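Local coordinates for protein 1-deoxy-D-xylulose 5-phosphate reductoisomerase (Zymomonas mobilis, PDB 1R0K) that catalyses the NADPH-dependent rearrangement and reduction of 1-deoxy-D-xylulose 5-phosphate to 2-C-methyl-D-erythritol 4-phosphate, an early step of isoprenoid biosynthesis that requires a divalent metal ion, at residues Leu185-Val197 with Ala334-Ile346. Numbering follows the deposited sequence.
Sequences LAEMATVTPERAV and AAFLDKKIGFLDI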
loop_
_atom_site.group_PDB
_atom_site.type_symbol
_atom_site.label_atom_id
_atom_site.label_comp_id
_atom_site.label_asym_id
_atom_site.label_seq_id
_atom_site.Cartn_x
_atom_site.Cartn_y
_atom_site.Cartn_z
ATOM N N LEU B 185 -10.561 -32.496 -6.484
ATOM C CA LEU B 185 -10.818 -32.683 -7.900
ATOM C C LEU B 185 -11.904 -33.730 -8.060
ATOM O O LEU B 185 -12.771 -33.612 -8.921
ATOM C CB LEU B 185 -9.559 -33.167 -8.623
ATOM C CG LEU B 185 -8.682 -32.138 -9.330
ATOM C CD1 LEU B 185 -7.413 -32.821 -9.811
ATOM C CD2 LEU B 185 -9.440 -31.516 -10.496
ATOM N N ALA B 186 -11.848 -34.762 -7.223
ATOM C CA ALA B 186 -12.825 -35.839 -7.288
ATOM C C ALA B 186 -14.239 -35.317 -7.070
ATOM O O ALA B 186 -15.160 -35.702 -7.787
ATOM C CB ALA B 186 -12.495 -36.918 -6.255
ATOM N N GLU B 187 -14.431 -34.447 -6.086
ATOM C CA GLU B 187 -15.775 -33.932 -5.871
ATOM C C GLU B 187 -16.138 -32.967 -6.994
ATOM O O GLU B 187 -17.255 -33.000 -7.510
ATOM C CB GLU B 187 -15.910 -33.213 -4.526
ATOM C CG GLU B 187 -17.374 -32.978 -4.149
ATOM C CD GLU B 187 -17.564 -32.078 -2.942
ATOM O OE1 GLU B 187 -16.653 -32.009 -2.094
ATOM O OE2 GLU B 187 -18.642 -31.454 -2.838
ATOM N N MET B 188 -15.198 -32.112 -7.381
ATOM C CA MET B 188 -15.468 -31.150 -8.445
ATOM C C MET B 188 -15.990 -31.847 -9.700
ATOM O O MET B 188 -16.814 -31.296 -10.430
ATOM C CB MET B 188 -14.212 -30.329 -8.765
ATOM C CG MET B 188 -13.931 -29.225 -7.749
ATOM S SD MET B 188 -12.693 -28.006 -8.276
ATOM C CE MET B 188 -11.186 -28.797 -7.767
ATOM N N ALA B 189 -15.521 -33.068 -9.941
ATOM C CA ALA B 189 -15.966 -33.825 -11.101
ATOM C C ALA B 189 -17.488 -33.970 -11.129
ATOM O O ALA B 189 -18.086 -34.035 -12.196
ATOM C CB ALA B 189 -15.318 -35.200 -11.100
ATOM N N THR B 190 -18.109 -34.002 -9.954
ATOM C CA THR B 190 -19.560 -34.179 -9.849
ATOM C C THR B 190 -20.373 -32.893 -9.742
ATOM O O THR B 190 -21.599 -32.936 -9.729
ATOM C CB THR B 190 -19.930 -35.022 -8.614
ATOM O OG1 THR B 190 -19.819 -34.217 -7.432
ATOM C CG2 THR B 190 -19.003 -36.211 -8.486
ATOM N N VAL B 191 -19.704 -31.753 -9.657
ATOM C CA VAL B 191 -20.421 -30.491 -9.524
ATOM C C VAL B 191 -21.427 -30.234 -10.649
ATOM O O VAL B 191 -21.100 -30.346 -11.833
ATOM C CB VAL B 191 -19.426 -29.314 -9.428
ATOM C CG1 VAL B 191 -20.167 -27.981 -9.489
ATOM C CG2 VAL B 191 -18.650 -29.418 -8.122
ATOM N N THR B 192 -22.659 -29.897 -10.267
ATOM C CA THR B 192 -23.721 -29.614 -11.235
ATOM C C THR B 192 -23.815 -28.108 -11.487
ATOM O O THR B 192 -23.395 -27.301 -10.655
ATOM C CB THR B 192 -25.106 -30.091 -10.729
ATOM O OG1 THR B 192 -25.478 -29.334 -9.574
ATOM C CG2 THR B 192 -25.074 -31.568 -10.373
ATOM N N PRO B 193 -24.372 -27.710 -12.644
ATOM C CA PRO B 193 -24.518 -26.293 -12.997
ATOM C C PRO B 193 -25.341 -25.553 -11.949
ATOM O O PRO B 193 -25.087 -24.389 -11.649
ATOM C CB PRO B 193 -25.241 -26.342 -14.342
ATOM C CG PRO B 193 -24.837 -27.667 -14.907
ATOM C CD PRO B 193 -24.910 -28.571 -13.713
ATOM N N GLU B 194 -26.338 -26.241 -11.405
ATOM C CA GLU B 194 -27.203 -25.644 -10.396
ATOM C C GLU B 194 -26.435 -25.275 -9.125
ATOM O O GLU B 194 -26.687 -24.232 -8.518
ATOM C CB GLU B 194 -28.360 -26.597 -10.062
ATOM C CG GLU B 194 -29.334 -26.792 -11.218
ATOM C CD GLU B 194 -29.000 -27.983 -12.104
ATOM O OE1 GLU B 194 -27.809 -28.338 -12.231
ATOM O OE2 GLU B 194 -29.942 -28.561 -12.690
ATOM N N ARG B 195 -25.490 -26.121 -8.727
ATOM C CA ARG B 195 -24.712 -25.844 -7.528
ATOM C C ARG B 195 -23.629 -24.807 -7.788
ATOM O O ARG B 195 -23.426 -23.891 -6.986
ATOM C CB ARG B 195 -24.060 -27.123 -6.999
ATOM C CG ARG B 195 -23.824 -27.078 -5.497
ATOM C CD ARG B 195 -22.363 -27.151 -5.092
ATOM N NE ARG B 195 -21.817 -28.501 -5.179
ATOM C CZ ARG B 195 -20.879 -28.978 -4.365
ATOM N NH1 ARG B 195 -20.388 -28.221 -3.397
ATOM N NH2 ARG B 195 -20.415 -30.210 -4.529
ATOM N N ALA B 196 -22.948 -24.952 -8.922
ATOM C CA ALA B 196 -21.851 -24.061 -9.301
ATOM C C ALA B 196 -22.191 -22.580 -9.434
ATOM O O ALA B 196 -21.351 -21.722 -9.172
ATOM C CB ALA B 196 -21.221 -24.552 -10.595
ATOM N N VAL B 197 -23.413 -22.271 -9.841
ATOM C CA VAL B 197 -23.796 -20.874 -10.017
ATOM C C VAL B 197 -24.292 -20.204 -8.741
ATOM O O VAL B 197 -24.491 -18.989 -8.717
ATOM C CB VAL B 197 -24.883 -20.729 -11.096
ATOM C CG1 VAL B 197 -24.371 -21.280 -12.418
ATOM C CG2 VAL B 197 -26.143 -21.462 -10.668
ATOM N N ALA B 334 -20.645 -22.409 -21.309
ATOM C CA ALA B 334 -22.023 -22.503 -21.779
ATOM C C ALA B 334 -22.444 -23.966 -21.912
ATOM O O ALA B 334 -23.578 -24.325 -21.592
ATOM C CB ALA B 334 -22.169 -21.785 -23.124
ATOM N N ALA B 335 -21.528 -24.810 -22.382
ATOM C CA ALA B 335 -21.809 -26.235 -22.543
ATOM C C ALA B 335 -22.072 -26.859 -21.178
ATOM O O ALA B 335 -22.992 -27.661 -21.019
ATOM C CB ALA B 335 -20.634 -26.930 -23.216
ATOM N N PHE B 336 -21.257 -26.493 -20.193
ATOM C CA PHE B 336 -21.431 -27.013 -18.845
ATOM C C PHE B 336 -22.802 -26.607 -18.320
ATOM O O PHE B 336 -23.561 -27.445 -17.839
ATOM C CB PHE B 336 -20.344 -26.473 -17.907
ATOM C CG PHE B 336 -20.587 -26.793 -16.455
ATOM C CD1 PHE B 336 -20.683 -28.119 -16.025
ATOM C CD2 PHE B 336 -20.744 -25.775 -15.524
ATOM C CE1 PHE B 336 -20.936 -28.424 -14.685
ATOM C CE2 PHE B 336 -20.996 -26.065 -14.180
ATOM C CZ PHE B 336 -21.093 -27.393 -13.761
ATOM N N LEU B 337 -23.114 -25.317 -18.412
ATOM C CA LEU B 337 -24.398 -24.807 -17.949
ATOM C C LEU B 337 -25.562 -25.484 -18.669
ATOM O O LEU B 337 -26.630 -25.685 -18.085
ATOM C CB LEU B 337 -24.471 -23.294 -18.160
ATOM C CG LEU B 337 -23.548 -22.478 -17.250
ATOM C CD1 LEU B 337 -23.601 -21.018 -17.659
ATOM C CD2 LEU B 337 -23.966 -22.644 -15.794
ATOM N N ASP B 338 -25.347 -25.843 -19.933
ATOM C CA ASP B 338 -26.378 -26.507 -20.734
ATOM C C ASP B 338 -26.377 -28.014 -20.461
ATOM O O ASP B 338 -27.134 -28.769 -21.070
ATOM C CB ASP B 338 -26.131 -26.262 -22.225
ATOM C CG ASP B 338 -27.313 -26.664 -23.086
ATOM O OD1 ASP B 338 -27.095 -27.054 -24.253
ATOM O OD2 ASP B 338 -28.462 -26.584 -22.601
ATOM N N LYS B 339 -25.501 -28.439 -19.554
ATOM C CA LYS B 339 -25.381 -29.839 -19.156
ATOM C C LYS B 339 -24.929 -30.793 -20.256
ATOM O O LYS B 339 -25.431 -31.913 -20.366
ATOM C CB LYS B 339 -26.707 -30.321 -18.559
ATOM C CG LYS B 339 -27.155 -29.488 -17.371
ATOM C CD LYS B 339 -28.422 -30.028 -16.749
ATOM C CE LYS B 339 -28.807 -29.224 -15.518
ATOM N NZ LYS B 339 -30.009 -29.797 -14.865
ATOM N N LYS B 340 -23.968 -30.353 -21.064
ATOM C CA LYS B 340 -23.449 -31.185 -22.141
ATOM C C LYS B 340 -22.104 -31.793 -21.757
ATOM O O LYS B 340 -21.657 -32.765 -22.367
ATOM C CB LYS B 340 -23.302 -30.368 -23.430
ATOM C CG LYS B 340 -24.622 -30.052 -24.123
ATOM C CD LYS B 340 -24.382 -29.440 -25.500
ATOM C CE LYS B 340 -25.683 -29.256 -26.267
ATOM N NZ LYS B 340 -25.433 -28.752 -27.647
ATOM N N ILE B 341 -21.464 -31.211 -20.746
ATOM C CA ILE B 341 -20.177 -31.696 -20.258
ATOM C C ILE B 341 -20.105 -31.553 -18.735
ATOM O O ILE B 341 -20.959 -30.912 -18.120
ATOM C CB ILE B 341 -18.996 -30.904 -20.874
ATOM C CG1 ILE B 341 -19.102 -29.423 -20.492
ATOM C CG2 ILE B 341 -18.992 -31.056 -22.388
ATOM C CD1 ILE B 341 -17.962 -28.568 -21.018
ATOM N N GLY B 342 -19.083 -32.151 -18.134
ATOM C CA GLY B 342 -18.917 -32.062 -16.697
ATOM C C GLY B 342 -18.161 -30.801 -16.319
ATOM O O GLY B 342 -17.573 -30.145 -17.181
ATOM N N PHE B 343 -18.173 -30.461 -15.033
ATOM C CA PHE B 343 -17.490 -29.265 -14.535
ATOM C C PHE B 343 -16.010 -29.232 -14.913
ATOM O O PHE B 343 -15.494 -28.202 -15.363
ATOM C CB PHE B 343 -17.622 -29.185 -13.010
ATOM C CG PHE B 343 -16.964 -27.975 -12.401
ATOM C CD1 PHE B 343 -17.544 -26.714 -12.520
ATOM C CD2 PHE B 343 -15.768 -28.097 -11.705
ATOM C CE1 PHE B 343 -16.938 -25.585 -11.948
ATOM C CE2 PHE B 343 -15.153 -26.980 -11.131
ATOM C CZ PHE B 343 -15.739 -25.721 -11.251
ATOM N N LEU B 344 -15.325 -30.355 -14.727
ATOM C CA LEU B 344 -13.902 -30.428 -15.035
ATOM C C LEU B 344 -13.590 -30.488 -16.522
ATOM O O LEU B 344 -12.431 -30.342 -16.921
ATOM C CB LEU B 344 -13.260 -31.626 -14.329
ATOM C CG LEU B 344 -13.297 -31.571 -12.799
ATOM C CD1 LEU B 344 -12.568 -32.788 -12.223
ATOM C CD2 LEU B 344 -12.643 -30.282 -12.311
ATOM N N ASP B 345 -14.614 -30.705 -17.341
ATOM C CA ASP B 345 -14.412 -30.765 -18.785
ATOM C C ASP B 345 -14.208 -29.365 -19.364
ATOM O O ASP B 345 -13.706 -29.214 -20.480
ATOM C CB ASP B 345 -15.606 -31.426 -19.488
ATOM C CG ASP B 345 -15.714 -32.910 -19.201
ATOM O OD1 ASP B 345 -14.671 -33.589 -19.158
ATOM O OD2 ASP B 345 -16.849 -33.402 -19.035
ATOM N N ILE B 346 -14.605 -28.344 -18.613
ATOM C CA ILE B 346 -14.449 -26.971 -19.078
ATOM C C ILE B 346 -12.987 -26.680 -19.386
ATOM O O ILE B 346 -12.643 -26.333 -20.519
ATOM C CB ILE B 346 -14.962 -25.959 -18.033
ATOM C CG1 ILE B 346 -16.465 -26.154 -17.823
ATOM C CG2 ILE B 346 -14.676 -24.537 -18.498
ATOM C CD1 ILE B 346 -17.035 -25.395 -16.645
HETATM O O HOH W 1 -19.880 -31.973 -13.219
HETATM O O HOH W 2 -16.567 -33.185 -14.610
#
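With CG swung anti to the backbone N in both phenylalanines (chi1 171° in Phe336, -179° in Phe343), the two rings reach from the end of helix 321-337 and the connection after it into the 185-197 segment, Phe336 to Pro193 and Phe343 to Val191 and Met188. The connection leaves helix 321-337 through a Schellman motif at Lys339 and leads into helix 345-356; against it lie two short helical turns, the second weakly capped at its N terminus by Thr192. The contact joins the C-terminal helical part of the chain to the segment that runs on to His199, a predicted substrate-binding residue.

Pro193 lies over one face of the Phe336 ring, a CH-pi contact with CG 4.0 Å from the centroid and set toward the rim. Val191 O and Ala196 CB come to the edge of the same ring, while Ile210 of helix 206-214 packs on it. A serine in place of Phe336 would probably leave the Pro193 ring without its aromatic floor and open a gap beside Ala196 CB.

Further along, Met188 SD meets the Phe343 edge, 3.9 Å from CE2, in a Met-aromatic contact; Phe180 adds an edge-to-face ring. Leu344 CD2 packs on Met188 CB and Leu185 CD2, while CD1 touches the same Leu185 methyl and lies 3.8 Å from Ala189 CB. Between the backbones, one water accepts from Phe343 N and donates to Ala189 O and Val191 O, and a second links Ala189 O to Leu344 N, so Ala189 O receives two water hydrogens.

At the exposed end, the extended Lys339 chain passes Pro193 CG and crosses Glu194 at about a right angle, its NZ meeting Glu194 OE2 from the syn side, 21° out of the carboxylate plane, in a doubtfully short 2.5 Å salt bridge.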